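Inactive Zymogen C11 Protease (PDB 6MZO) is the inactive zymogen of a clostripain-like C11 protease, probably a clan CD cysteine peptidase that cleaves peptide bonds once activated. Local coordinates at residues E345-K348 with D349-W352; T197-G200 with D201-K205; N23-S26 with G27-S30; Q290-A293 with F294-S297. All coordinates share one frame; numbering follows the deposited sequence.

Contact 1 of 4, residues E345-K348 with D349-W352; sequences EWYK and DLEW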
ATOM      1  N   GLU A 345      21.136   4.402  -7.760  1.00 34.86           N
ATOM      2  CA  GLU A 345      21.885   3.187  -7.482  1.00 38.99           C
ATOM      3  C   GLU A 345      21.069   2.255  -6.519  1.00 36.43           C
ATOM      4  O   GLU A 345      21.010   1.046  -6.738  1.00 36.08           O
ATOM      5  CB  GLU A 345      23.281   3.523  -6.934  1.00 49.09           C
ATOM      6  CG  GLU A 345      23.378   3.683  -5.445  1.00 64.67           C
ATOM      7  CD  GLU A 345      24.787   4.074  -4.984  1.00 80.76           C
ATOM      8  OE1 GLU A 345      25.480   4.855  -5.693  1.00 86.61           O
ATOM      9  OE2 GLU A 345      25.191   3.562  -3.912  1.00 86.53           O
ATOM     10  N   TRP A 346      20.402   2.823  -5.520  1.00 33.72           N
ATOM     11  CA  TRP A 346      19.488   2.062  -4.668  1.00 33.73           C
ATOM     12  C   TRP A 346      18.416   1.341  -5.488  1.00 35.43           C
ATOM     13  O   TRP A 346      18.101   0.178  -5.245  1.00 35.27           O
ATOM     14  CB  TRP A 346      18.818   3.007  -3.653  1.00 35.32           C
ATOM     15  CG  TRP A 346      17.761   2.390  -2.864  1.00 42.87           C
ATOM     16  CD1 TRP A 346      17.913   1.656  -1.711  1.00 52.30           C
ATOM     17  CD2 TRP A 346      16.382   2.440  -3.129  1.00 40.81           C
ATOM     18  NE1 TRP A 346      16.693   1.227  -1.263  1.00 50.03           N
ATOM     19  CE2 TRP A 346      15.730   1.705  -2.112  1.00 46.01           C
ATOM     20  CE3 TRP A 346      15.609   3.038  -4.136  1.00 38.06           C
ATOM     21  CZ2 TRP A 346      14.341   1.551  -2.075  1.00 46.04           C
ATOM     22  CZ3 TRP A 346      14.206   2.862  -4.094  1.00 43.35           C
ATOM     23  CH2 TRP A 346      13.612   2.125  -3.067  1.00 43.99           C
ATOM     24  N   TYR A 347      17.878   2.042  -6.465  1.00 28.99           N
ATOM     25  CA  TYR A 347      16.818   1.509  -7.273  1.00 28.80           C
ATOM     26  C   TYR A 347      17.203   0.233  -7.977  1.00 30.29           C
ATOM     27  O   TYR A 347      16.338  -0.578  -8.272  1.00 29.95           O
ATOM     28  CB  TYR A 347      16.409   2.547  -8.306  1.00 27.41           C
ATOM     29  CG  TYR A 347      15.084   2.305  -8.969  1.00 27.16           C
ATOM     30  CD1 TYR A 347      13.860   2.350  -8.254  1.00 24.45           C
ATOM     31  CD2 TYR A 347      15.064   2.052 -10.322  1.00 26.00           C
ATOM     32  CE1 TYR A 347      12.632   2.195  -8.929  1.00 24.70           C
ATOM     33  CE2 TYR A 347      13.871   1.873 -11.009  1.00 24.22           C
ATOM     34  CZ  TYR A 347      12.667   1.928 -10.299  1.00 24.21           C
ATOM     35  OH  TYR A 347      11.538   1.763 -11.021  1.00 24.69           O
ATOM     36  N   LYS A 348      18.504   0.074  -8.259  1.00 31.23           N
ATOM     37  CA  LYS A 348      18.990  -1.064  -9.051  1.00 33.98           C
ATOM     38  C   LYS A 348      18.831  -2.417  -8.353  1.00 34.12           C
ATOM     39  O   LYS A 348      18.872  -3.463  -9.006  1.00 36.75           O
ATOM     40  CB  LYS A 348      20.441  -0.831  -9.471  1.00 34.01           C
ATOM     41  CG  LYS A 348      20.524   0.342 -10.494  1.00 38.87           C
ATOM     42  CD  LYS A 348      21.971   0.626 -10.936  1.00 45.07           C
ATOM     43  CE  LYS A 348      21.961   1.653 -12.048  1.00 47.71           C
ATOM     44  NZ  LYS A 348      23.314   2.239 -12.294  1.00 53.29           N
ATOM     45  N   ASP A 349      18.533  -2.397  -7.063  1.00 31.97           N
ATOM     46  CA  ASP A 349      18.324  -3.654  -6.385  1.00 35.57           C
ATOM     47  C   ASP A 349      16.870  -4.077  -6.412  1.00 32.67           C
ATOM     48  O   ASP A 349      16.568  -5.166  -5.925  1.00 33.80           O
ATOM     49  CB  ASP A 349      18.785  -3.568  -4.952  1.00 39.08           C
ATOM     50  CG  ASP A 349      20.298  -3.446  -4.838  1.00 49.18           C
ATOM     51  OD1 ASP A 349      21.001  -4.130  -5.613  1.00 48.65           O
ATOM     52  OD2 ASP A 349      20.750  -2.648  -3.996  1.00 50.18           O
ATOM     53  N   LEU A 350      15.950  -3.234  -6.907  1.00 30.29           N
ATOM     54  CA  LEU A 350      14.523  -3.674  -6.947  1.00 30.36           C
ATOM     55  C   LEU A 350      14.226  -4.684  -8.064  1.00 34.29           C
ATOM     56  O   LEU A 350      14.768  -4.593  -9.166  1.00 30.83           O
ATOM     57  CB  LEU A 350      13.616  -2.466  -7.156  1.00 28.81           C
ATOM     58  CG  LEU A 350      13.600  -1.514  -5.973  1.00 33.92           C
ATOM     59  CD1 LEU A 350      12.705  -0.368  -6.333  1.00 32.59           C
ATOM     60  CD2 LEU A 350      13.071  -2.231  -4.760  1.00 38.89           C
ATOM     61  N   GLU A 351      13.335  -5.639  -7.793  1.00 28.94           N
ATOM     62  CA  GLU A 351      12.975  -6.607  -8.788  1.00 30.65           C
ATOM     63  C   GLU A 351      12.429  -5.984 -10.078  1.00 28.44           C
ATOM     64  O   GLU A 351      12.751  -6.450 -11.184  1.00 31.15           O
ATOM     65  CB  GLU A 351      11.911  -7.554  -8.202  1.00 33.56           C
ATOM     66  CG  GLU A 351      11.639  -8.771  -9.037  1.00 39.14           C
ATOM     67  CD  GLU A 351      10.612  -9.703  -8.372  1.00 43.03           C
ATOM     68  OE1 GLU A 351      10.131  -9.371  -7.270  1.00 41.99           O
ATOM     69  OE2 GLU A 351      10.349 -10.809  -8.917  1.00 48.31           O
ATOM     70  N   TRP A 352      11.595  -4.955  -9.940  1.00 25.59           N
ATOM     71  CA  TRP A 352      11.083  -4.249 -11.120  1.00 25.05           C
ATOM     72  C   TRP A 352      12.239  -3.740 -12.012  1.00 28.35           C
ATOM     73  O   TRP A 352      12.235  -3.929 -13.221  1.00 28.61           O
ATOM     74  CB  TRP A 352      10.162  -3.088 -10.700  1.00 26.07           C
ATOM     75  CG  TRP A 352       9.680  -2.254 -11.868  1.00 24.55           C
ATOM     76  CD1 TRP A 352      10.249  -1.105 -12.313  1.00 24.10           C
ATOM     77  CD2 TRP A 352       8.533  -2.515 -12.696  1.00 22.82           C
ATOM     78  NE1 TRP A 352       9.515  -0.612 -13.420  1.00 22.11           N
ATOM     79  CE2 TRP A 352       8.454  -1.458 -13.653  1.00 23.00           C
ATOM     80  CE3 TRP A 352       7.594  -3.540 -12.735  1.00 23.59           C
ATOM     81  CZ2 TRP A 352       7.465  -1.414 -14.649  1.00 23.14           C
ATOM     82  CZ3 TRP A 352       6.573  -3.485 -13.691  1.00 24.30           C
ATOM     83  CH2 TRP A 352       6.544  -2.443 -14.650  1.00 23.75           C
TER
HETATM   84  O   HOH W   1      18.942  -1.120  -3.007  1.00 51.77           O
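Trp-346 O is gripped twice. Asp-349 N donates to Trp-346 O at 3.2 Å, and the bond is nearly straight at 171°. A water gives the second bond and lies 2.7 Å from Trp-346 O. The same water donates to Asp-349 OD2 at 2.6 Å, so the carboxylate of Asp-349 is linked through water to the last turn of helix 341-347. One residue on, Leu-350 N donates to Tyr-347 O at 3.0 Å. This bond closes a type I beta turn from Tyr-347 to Leu-350. The turn joins helix 341-347 to helix 351-357, and Leu-350 holds the N-cap position of the second helix. Beside the turn, the side chains are largely apolar. Leu-350 and Tyr-347 cross at about a right angle, and Leu-350 CD1 meets Tyr-347 CD1 at 3.5 Å. The ring of Tyr-347 reaches this methyl because its CG stands anti to the backbone N (chi1 -164°). The methyl Leu-350 CD1 also reaches Trp-346 CH2, more loosely, at 4.2 Å. Toward the second helix, Tyr-347 and Trp-352 lie side by side and point the same way. Tyr-347 OH comes within 3.4 Å of Trp-352 CD1, which is a contact with carbon. The hydroxyl has its hydrogen bond with Glu-169 of helix 168-173. Trp-352 also packs on that helix, where its ring meets Tyr-172 edge-to-face.

Contact 2 of 4, residues T197-G200 with D201-K205; sequences TIMG and DMFKK
Met-202 lies across Ile-198 and Met-199, and its chain can be followed outward. Met-202 CB passes 3.5 Å from Met-199 O. Met-202 CG comes within 3.4 Å of Ile-198 O. Beyond CG the chain is extended (chi2 -180°), which carries the end of the residue away from the backbone and out between two apolar neighbours. SD leads to the terminal methyl. There Met-202 CE presses on Ile-198 CD1 at 3.3 Å, tighter than usual for two carbons. Met-202 CE also touches Met-199 SD at 3.7 Å. Met-199 is bent at chi2 (-52°), which brings SD beside this methyl; a second bend at chi3 turns its own methyl toward the Phe-203 ring. Phe-203 turns its ring edge to Met-199 O, which lies in the ring plane near CD2.

The backbone is a weakly bonded helix, most of helix 195-203 and the two residues after it. Met-202 N donates to Ile-198 O at 3.1 Å and only weakly to Met-199 O. A water bridges Asp-201 N and Thr-197 O. Asp-201 OD1 accepts a hydrogen bond from Lys-204 NZ at 3.0 Å, part of a salt bridge, while OD2 pairs with Lys-215. With an alanine in place of Asp-201, Lys-204 and Lys-215 would probably each lose a carboxylate mate, although Lys-204 would keep Asp-208.

Apolar groups, Phe-203 among them, thus meet strands 49-54 and 155-162 and also Ile-212 of helix 209-220, while Asp-201 adds a charge pair to Lys-215 of that same helix.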
ATOM      1  N   THR A 197     -16.466   1.760   7.154  1.00 20.25           N
ATOM      2  CA  THR A 197     -17.365   1.409   6.066  1.00 18.68           C
ATOM      3  C   THR A 197     -16.872   0.198   5.276  1.00 19.00           C
ATOM      4  O   THR A 197     -17.603  -0.268   4.386  1.00 21.23           O
ATOM      5  CB  THR A 197     -17.581   2.567   5.026  1.00 22.56           C
ATOM      6  OG1 THR A 197     -16.347   2.965   4.401  1.00 22.10           O
ATOM      7  CG2 THR A 197     -18.236   3.762   5.668  1.00 25.85           C
ATOM      8  N   ILE A 198     -15.654  -0.283   5.492  1.00 18.18           N
ATOM      9  CA  ILE A 198     -15.122  -1.372   4.622  1.00 17.31           C
ATOM     10  C   ILE A 198     -15.029  -2.763   5.291  1.00 18.74           C
ATOM     11  O   ILE A 198     -14.488  -3.720   4.682  1.00 18.27           O
ATOM     12  CB  ILE A 198     -13.721  -1.086   4.083  1.00 17.35           C
ATOM     13  CG1 ILE A 198     -12.763  -0.745   5.225  1.00 19.82           C
ATOM     14  CG2 ILE A 198     -13.854   0.213   3.135  1.00 20.70           C
ATOM     15  CD1 ILE A 198     -11.213  -0.786   4.740  1.00 23.92           C
ATOM     16  N   MET A 199     -15.414  -2.823   6.575  1.00 17.41           N
ATOM     17  CA  MET A 199     -15.126  -4.110   7.265  1.00 17.79           C
ATOM     18  C   MET A 199     -15.884  -5.275   6.602  1.00 17.46           C
ATOM     19  O   MET A 199     -15.240  -6.354   6.317  1.00 18.78           O
ATOM     20  CB  MET A 199     -15.499  -4.036   8.770  1.00 17.30           C
ATOM     21  CG  MET A 199     -14.677  -2.941   9.535  1.00 17.19           C
ATOM     22  SD  MET A 199     -12.905  -3.066   9.315  1.00 20.14           S
ATOM     23  CE  MET A 199     -12.630  -4.783   9.901  1.00 20.32           C
ATOM     24  N   GLY A 200     -17.180  -5.147   6.397  1.00 16.24           N
ATOM     25  CA  GLY A 200     -17.880  -6.240   5.689  1.00 19.36           C
ATOM     26  C   GLY A 200     -17.264  -6.590   4.317  1.00 19.12           C
ATOM     27  O   GLY A 200     -17.215  -7.811   3.954  1.00 20.30           O
ATOM     28  N   ASP A 201     -16.820  -5.587   3.555  1.00 19.32           N
ATOM     29  CA  ASP A 201     -16.187  -5.892   2.264  1.00 18.58           C
ATOM     30  C   ASP A 201     -14.973  -6.759   2.417  1.00 18.28           C
ATOM     31  O   ASP A 201     -14.724  -7.591   1.479  1.00 17.88           O
ATOM     32  CB  ASP A 201     -15.840  -4.572   1.524  1.00 18.75           C
ATOM     33  CG  ASP A 201     -17.101  -3.798   1.121  1.00 24.54           C
ATOM     34  OD1 ASP A 201     -18.147  -4.424   0.824  1.00 20.99           O
ATOM     35  OD2 ASP A 201     -17.078  -2.534   1.128  1.00 23.87           O
ATOM     36  N   MET A 202     -14.198  -6.604   3.502  1.00 18.29           N
ATOM     37  CA  MET A 202     -13.010  -7.485   3.655  1.00 16.10           C
ATOM     38  C   MET A 202     -13.370  -8.974   3.895  1.00 19.89           C
ATOM     39  O   MET A 202     -12.502  -9.813   3.748  1.00 21.67           O
ATOM     40  CB  MET A 202     -12.109  -7.010   4.845  1.00 18.84           C
ATOM     41  CG  MET A 202     -11.665  -5.637   4.659  1.00 21.23           C
ATOM     42  SD  MET A 202     -10.599  -5.346   6.237  1.00 29.74           S
ATOM     43  CE  MET A 202     -10.640  -3.606   6.432  1.00 49.21           C
ATOM     44  N   PHE A 203     -14.607  -9.240   4.310  1.00 18.38           N
ATOM     45  CA  PHE A 203     -14.971 -10.573   4.804  1.00 19.85           C
ATOM     46  C   PHE A 203     -16.010 -11.266   3.904  1.00 21.17           C
ATOM     47  O   PHE A 203     -16.489 -12.322   4.273  1.00 22.08           O
ATOM     48  CB  PHE A 203     -15.488 -10.455   6.245  1.00 18.59           C
ATOM     49  CG  PHE A 203     -14.389 -10.325   7.241  1.00 18.71           C
ATOM     50  CD1 PHE A 203     -13.676 -11.440   7.625  1.00 19.51           C
ATOM     51  CD2 PHE A 203     -13.966  -9.052   7.743  1.00 18.85           C
ATOM     52  CE1 PHE A 203     -12.665 -11.351   8.529  1.00 18.89           C
ATOM     53  CE2 PHE A 203     -12.947  -8.936   8.634  1.00 20.88           C
ATOM     54  CZ  PHE A 203     -12.234 -10.084   9.035  1.00 21.21           C
ATOM     55  N   LYS A 204     -16.411 -10.662   2.781  1.00 18.77           N
ATOM     56  CA  LYS A 204     -17.243 -11.428   1.762  1.00 19.64           C
ATOM     57  C   LYS A 204     -16.475 -12.701   1.331  1.00 22.35           C
ATOM     58  O   LYS A 204     -15.229 -12.767   1.399  1.00 24.88           O
ATOM     59  CB  LYS A 204     -17.552 -10.546   0.587  1.00 21.35           C
ATOM     60  CG  LYS A 204     -18.510  -9.371   1.043  1.00 21.88           C
ATOM     61  CD  LYS A 204     -18.843  -8.452  -0.123  1.00 22.21           C
ATOM     62  CE  LYS A 204     -19.599  -7.221   0.402  1.00 21.08           C
ATOM     63  NZ  LYS A 204     -19.866  -6.259  -0.748  1.00 20.39           N
ATOM     64  N   LYS A 205     -17.223 -13.703   0.901  1.00 20.55           N
ATOM     65  CA  LYS A 205     -16.567 -14.989   0.561  1.00 23.38           C
ATOM     66  C   LYS A 205     -15.365 -14.754  -0.313  1.00 23.56           C
ATOM     67  O   LYS A 205     -14.294 -15.321  -0.012  1.00 26.16           O
ATOM     68  CB  LYS A 205     -17.606 -15.889  -0.092  1.00 21.67           C
ATOM     69  CG  LYS A 205     -17.142 -17.334  -0.266  1.00 28.86           C
ATOM     70  CD  LYS A 205     -18.384 -18.122  -0.609  1.00 33.94           C
ATOM     71  CE  LYS A 205     -17.982 -19.293  -1.445  1.00 47.76           C
ATOM     72  NZ  LYS A 205     -17.278 -20.297  -0.667  1.00 56.38           N
TER
HETATM   73  O   HOH W   2     -18.226  -2.917   4.216  1.00 20.50           O

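Contact 3 of 4, residues N23-S26 with G27-S30; sequences NSLS and GYVS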
ATOM      1  N   ASN A  23       5.078   5.742  17.613  1.00 76.91           N
ATOM      2  CA  ASN A  23       5.683   6.973  17.134  1.00 76.05           C
ATOM      3  C   ASN A  23       4.750   8.156  17.367  1.00 74.46           C
ATOM      4  O   ASN A  23       3.832   8.087  18.195  1.00 73.97           O
ATOM      5  CB  ASN A  23       6.054   6.856  15.647  1.00 73.89           C
ATOM      6  CG  ASN A  23       4.935   6.260  14.806  1.00 70.64           C
ATOM      7  OD1 ASN A  23       3.884   6.873  14.626  1.00 70.75           O
ATOM      8  ND2 ASN A  23       5.160   5.064  14.278  1.00 67.54           N
ATOM      9  N   SER A  24       4.985   9.234  16.623  1.00 72.04           N
ATOM     10  CA  SER A  24       4.190  10.454  16.757  1.00 71.13           C
ATOM     11  C   SER A  24       2.727  10.253  16.351  1.00 64.18           C
ATOM     12  O   SER A  24       1.912  11.157  16.528  1.00 64.35           O
ATOM     13  CB  SER A  24       4.805  11.591  15.923  1.00 74.55           C
ATOM     14  OG  SER A  24       4.878  11.248  14.547  1.00 73.40           O
ATOM     15  N   LEU A  25       2.403   9.076  15.814  1.00 56.04           N
ATOM     16  CA  LEU A  25       1.096   8.849  15.203  1.00 54.11           C
ATOM     17  C   LEU A  25       0.210   7.859  15.969  1.00 50.72           C
ATOM     18  O   LEU A  25      -0.779   7.350  15.434  1.00 45.53           O
ATOM     19  CB  LEU A  25       1.267   8.352  13.755  1.00 53.88           C
ATOM     20  CG  LEU A  25       2.108   9.149  12.758  1.00 55.68           C
ATOM     21  CD1 LEU A  25       2.139   8.441  11.395  1.00 54.40           C
ATOM     22  CD2 LEU A  25       1.610  10.568  12.595  1.00 56.44           C
ATOM     23  N   SER A  26       0.562   7.563  17.216  1.00 53.56           N
ATOM     24  CA  SER A  26      -0.196   6.621  18.042  1.00 51.74           C
ATOM     25  C   SER A  26      -1.707   6.970  18.218  1.00 44.79           C
ATOM     26  O   SER A  26      -2.587   6.081  18.359  1.00 40.78           O
ATOM     27  CB  SER A  26       0.482   6.541  19.419  1.00 53.92           C
ATOM     28  OG  SER A  26      -0.033   5.440  20.120  1.00 53.63           O
ATOM     29  N   GLY A  27      -1.987   8.285  18.281  1.00 47.11           N
ATOM     30  CA  GLY A  27      -3.356   8.786  18.311  1.00 42.64           C
ATOM     31  C   GLY A  27      -4.178   8.294  17.143  1.00 39.81           C
ATOM     32  O   GLY A  27      -5.388   8.007  17.235  1.00 36.44           O
ATOM     33  N   TYR A  28      -3.520   8.233  15.999  1.00 33.46           N
ATOM     34  CA  TYR A  28      -4.189   7.753  14.804  1.00 35.57           C
ATOM     35  C   TYR A  28      -4.534   6.250  14.867  1.00 29.47           C
ATOM     36  O   TYR A  28      -5.506   5.787  14.276  1.00 31.57           O
ATOM     37  CB  TYR A  28      -3.345   8.019  13.576  1.00 37.16           C
ATOM     38  CG  TYR A  28      -3.362   9.476  13.226  1.00 47.52           C
ATOM     39  CD1 TYR A  28      -4.564  10.131  12.998  1.00 51.19           C
ATOM     40  CD2 TYR A  28      -2.204  10.204  13.168  1.00 52.08           C
ATOM     41  CE1 TYR A  28      -4.606  11.492  12.705  1.00 53.06           C
ATOM     42  CE2 TYR A  28      -2.233  11.568  12.864  1.00 54.03           C
ATOM     43  CZ  TYR A  28      -3.442  12.197  12.632  1.00 54.68           C
ATOM     44  OH  TYR A  28      -3.458  13.548  12.343  1.00 60.59           O
ATOM     45  N   VAL A  29      -3.699   5.488  15.565  1.00 31.40           N
ATOM     46  CA  VAL A  29      -3.995   4.075  15.719  1.00 30.56           C
ATOM     47  C   VAL A  29      -5.265   3.958  16.531  1.00 29.73           C
ATOM     48  O   VAL A  29      -6.166   3.208  16.174  1.00 27.88           O
ATOM     49  CB  VAL A  29      -2.859   3.287  16.443  1.00 32.25           C
ATOM     50  CG1 VAL A  29      -3.300   1.854  16.681  1.00 29.33           C
ATOM     51  CG2 VAL A  29      -1.581   3.278  15.584  1.00 34.82           C
ATOM     52  N   SER A  30      -5.331   4.697  17.625  1.00 29.85           N
ATOM     53  CA  SER A  30      -6.580   4.685  18.427  1.00 29.74           C
ATOM     54  C   SER A  30      -7.826   5.104  17.648  1.00 30.20           C
ATOM     55  O   SER A  30      -8.913   4.479  17.797  1.00 29.58           O
ATOM     56  CB  SER A  30      -6.459   5.614  19.660  1.00 38.58           C
ATOM     57  OG  SER A  30      -5.342   5.272  20.454  1.00 46.80           O
TER
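Leu-25 and Ser-26 accept the first backbone hydrogen bonds of helix 26-43. Ser-30 N donates to Ser-26 O at 3.2 Å with a fairly straight angle of 167°. The other three bonds are weak. Tyr-28 N reaches Leu-25 O at 2.9 Å but at a poor angle, and Val-29 N divides its hydrogen between Leu-25 O and Ser-26 O.

A side-chain bond shapes the entry to the helix. Asn-23 OD1 accepts from Leu-25 N at 2.9 Å, in the carbonyl plane and on a lone pair. This is an Asx turn, and it overlaps a type I beta turn from Asn-23 to Ser-26. Separately, Ser-30 OG ties the helix to a loop through Lys-56 NZ.

The apolar contact is between Leu-25 and Tyr-28. Leu-25 CD2 lies 3.9 Å from Tyr-28 CD2, at the ring edge, and Leu-25 CB approaches the same edge in the ring plane. Both residues have CG anti to the carbonyl carbon (chi1 -54° for Leu-25), which sends them out on the same flank toward Trp-114. Leu-25 also touches His-116, just after strand 109-115, where clan CD peptidases usually carry their catalytic histidine. A serine in place of Tyr-28 would probably leave Leu-25 CD2 without its aromatic neighbour and open a gap beside Trp-114.

Helix 26-43 links the parallel neighbours 14-19 and 49-54 in a beta-alpha-beta crossover. Its first turn mixes one sound bond with weak, shared ones, while the Asn-23 amide takes up the Leu-25 N-H just before it.

Contact 4 of 4, residues Q290-A293 with F294-S297; sequences QYNA and FKRS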
ATOM      1  N   GLN A 290       4.441   1.036 -28.571  1.00 37.48           N
ATOM      2  CA  GLN A 290       4.687   0.650 -27.181  1.00 32.65           C
ATOM      3  C   GLN A 290       3.715   1.291 -26.189  1.00 30.56           C
ATOM      4  O   GLN A 290       3.289   0.656 -25.218  1.00 31.77           O
ATOM      5  CB  GLN A 290       6.134   1.046 -26.806  1.00 33.54           C
ATOM      6  CG  GLN A 290       7.158   0.238 -27.565  1.00 33.97           C
ATOM      7  CD  GLN A 290       8.553   0.841 -27.541  1.00 36.80           C
ATOM      8  OE1 GLN A 290       8.767   1.986 -27.102  1.00 34.56           O
ATOM      9  NE2 GLN A 290       9.515   0.075 -28.046  1.00 38.62           N
ATOM     10  N   TYR A 291       3.383   2.566 -26.404  1.00 31.16           N
ATOM     11  CA  TYR A 291       2.460   3.261 -25.515  1.00 29.52           C
ATOM     12  C   TYR A 291       1.073   2.642 -25.600  1.00 32.08           C
ATOM     13  O   TYR A 291       0.430   2.466 -24.544  1.00 31.45           O
ATOM     14  CB  TYR A 291       2.401   4.749 -25.831  1.00 34.23           C
ATOM     15  CG  TYR A 291       1.643   5.612 -24.827  1.00 32.86           C
ATOM     16  CD1 TYR A 291       1.844   5.499 -23.444  1.00 30.13           C
ATOM     17  CD2 TYR A 291       0.771   6.580 -25.271  1.00 38.31           C
ATOM     18  CE1 TYR A 291       1.137   6.309 -22.536  1.00 30.05           C
ATOM     19  CE2 TYR A 291       0.085   7.412 -24.390  1.00 38.95           C
ATOM     20  CZ  TYR A 291       0.278   7.283 -23.031  1.00 34.98           C
ATOM     21  OH  TYR A 291      -0.427   8.136 -22.207  1.00 33.54           O
ATOM     22  N   ASN A 292       0.617   2.263 -26.797  1.00 36.32           N
ATOM     23  CA  ASN A 292      -0.718   1.670 -26.907  1.00 40.77           C
ATOM     24  C   ASN A 292      -0.712   0.321 -26.190  1.00 39.25           C
ATOM     25  O   ASN A 292      -1.666  -0.004 -25.476  1.00 37.58           O
ATOM     26  CB  ASN A 292      -1.136   1.535 -28.369  1.00 45.08           C
ATOM     27  CG  ASN A 292      -1.519   2.889 -28.992  1.00 47.03           C
ATOM     28  OD1 ASN A 292      -1.808   3.869 -28.281  1.00 50.28           O
ATOM     29  ND2 ASN A 292      -1.519   2.947 -30.296  1.00 47.68           N
ATOM     30  N   ALA A 293       0.380  -0.436 -26.342  1.00 37.95           N
ATOM     31  CA  ALA A 293       0.493  -1.748 -25.651  1.00 36.33           C
ATOM     32  C   ALA A 293       0.498  -1.567 -24.128  1.00 34.55           C
ATOM     33  O   ALA A 293      -0.143  -2.322 -23.380  1.00 33.27           O
ATOM     34  CB  ALA A 293       1.732  -2.486 -26.075  1.00 38.05           C
ATOM     35  N   PHE A 294       1.267  -0.575 -23.680  1.00 29.86           N
ATOM     36  CA  PHE A 294       1.313  -0.222 -22.249  1.00 27.18           C
ATOM     37  C   PHE A 294      -0.075   0.117 -21.724  1.00 29.12           C
ATOM     38  O   PHE A 294      -0.485  -0.397 -20.677  1.00 29.51           O
ATOM     39  CB  PHE A 294       2.286   0.956 -22.051  1.00 26.40           C
ATOM     40  CG  PHE A 294       2.198   1.565 -20.709  1.00 24.56           C
ATOM     41  CD1 PHE A 294       2.839   0.992 -19.632  1.00 24.41           C
ATOM     42  CD2 PHE A 294       1.433   2.744 -20.525  1.00 25.94           C
ATOM     43  CE1 PHE A 294       2.791   1.632 -18.314  1.00 25.06           C
ATOM     44  CE2 PHE A 294       1.364   3.370 -19.266  1.00 22.09           C
ATOM     45  CZ  PHE A 294       1.998   2.807 -18.158  1.00 22.75           C
ATOM     46  N   LYS A 295      -0.807   0.973 -22.434  1.00 29.79           N
ATOM     47  CA  LYS A 295      -2.198   1.304 -22.013  1.00 28.72           C
ATOM     48  C   LYS A 295      -3.105   0.092 -21.899  1.00 31.85           C
ATOM     49  O   LYS A 295      -3.885  -0.001 -20.917  1.00 32.04           O
ATOM     50  CB  LYS A 295      -2.793   2.359 -22.953  1.00 32.67           C
ATOM     51  CG  LYS A 295      -2.153   3.740 -22.656  1.00 37.47           C
ATOM     52  CD  LYS A 295      -2.881   4.873 -23.396  1.00 43.64           C
ATOM     53  CE  LYS A 295      -2.390   5.014 -24.821  1.00 53.37           C
ATOM     54  NZ  LYS A 295      -3.070   6.169 -25.501  1.00 58.88           N
ATOM     55  N   ARG A 296      -2.968  -0.849 -22.826  1.00 31.51           N
ATOM     56  CA  ARG A 296      -3.778  -2.076 -22.725  1.00 33.63           C
ATOM     57  C   ARG A 296      -3.410  -2.929 -21.503  1.00 32.25           C
ATOM     58  O   ARG A 296      -4.308  -3.500 -20.853  1.00 33.85           O
ATOM     59  CB  ARG A 296      -3.641  -2.887 -23.994  1.00 37.49           C
ATOM     60  CG  ARG A 296      -4.376  -2.258 -25.159  1.00 46.34           C
ATOM     61  CD  ARG A 296      -4.428  -3.203 -26.334  1.00 58.88           C
ATOM     62  NE  ARG A 296      -5.556  -2.855 -27.200  1.00 69.20           N
ATOM     63  CZ  ARG A 296      -5.546  -2.895 -28.533  1.00 76.39           C
ATOM     64  NH1 ARG A 296      -4.467  -3.286 -29.201  1.00 78.28           N
ATOM     65  NH2 ARG A 296      -6.634  -2.537 -29.201  1.00 80.45           N
ATOM     66  N   SER A 297      -2.102  -2.984 -21.199  1.00 31.93           N
ATOM     67  CA  SER A 297      -1.670  -3.780 -20.057  1.00 29.95           C
ATOM     68  C   SER A 297      -2.127  -3.136 -18.757  1.00 29.28           C
ATOM     69  O   SER A 297      -2.565  -3.857 -17.837  1.00 28.09           O
ATOM     70  CB  SER A 297      -0.151  -3.987 -20.052  1.00 32.39           C
ATOM     71  OG  SER A 297       0.196  -4.834 -21.165  1.00 39.16           O
TER
HETATM   72  O   HOH W   3      -2.120   7.205 -27.757  1.00 60.46           O
HETATM   73  O   HOH W   4      -0.396  -5.053 -24.326  1.00 44.22           O
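Four successive backbone bonds from residue i+4 to residue i run through 290-297, as in a regular alpha helix, the shortest being Phe-294 N to Gln-290 O at 2.8 Å. Lys-295 lays its chain over one face of the Tyr-291 ring. Its CE stands 3.8 Å from the ring centroid of Tyr-291, only 24° off the normal, in a CH-pi contact. The bend at chi3 (-83°) brings CE over the ring. NZ continues past the rim, and Lys-295 NZ donates to a water at 2.7 Å. That water also bonds weakly to Asn-292 OD1, whose side chain runs alongside the lysine. Phe-294 meets the ring nearer its CD1 edge, from the same side of its plane as the lysine, and obliquely: Tyr-291 CD1 and Phe-294 CD2 are 4.0 Å apart.

These residues lie on helix 288-301, which packs on helices 235-246 and 278-283. Phe-294 is the buried aromatic here and meets Phe-278 edge-to-face. Tyr-291 OH is hydrogen-bonded to Asp-279 on the same neighbouring helix.

Nearer helix 235-246, Ala-293 O takes two bonds. Ser-297 N donates to Ala-293 O at 3.0 Å, and a water donates to Ala-293 O at 2.9 Å. The water is also bonded to Ser-297 OG, a hydroxyl that has further partners in Thr-241 and Glu-237.

Contact 2 is the most buried of the four; the others mix buried and exposed residues. Contact 4 lies farthest out, its centre about 24 Å from the centre of the chain. Contacts 2 and 3 share helix 26-43: contact 3 forms its first turn, and contact 2 packs against it through Ile-36 and Arg-42. Contacts 1 and 4 come within about 7 Å at their nearest atoms, without touching. Methionine and isoleucine fill contact 2 beside strands of the main sheet, with charge pairs at its edge. Contacts 1 and 3 are turns at helix ends that combine backbone bonds with an aromatic-aliphatic pair; contact 1 adds two tryptophans. Contact 4 is mid-helix, with a lysine over a tyrosine.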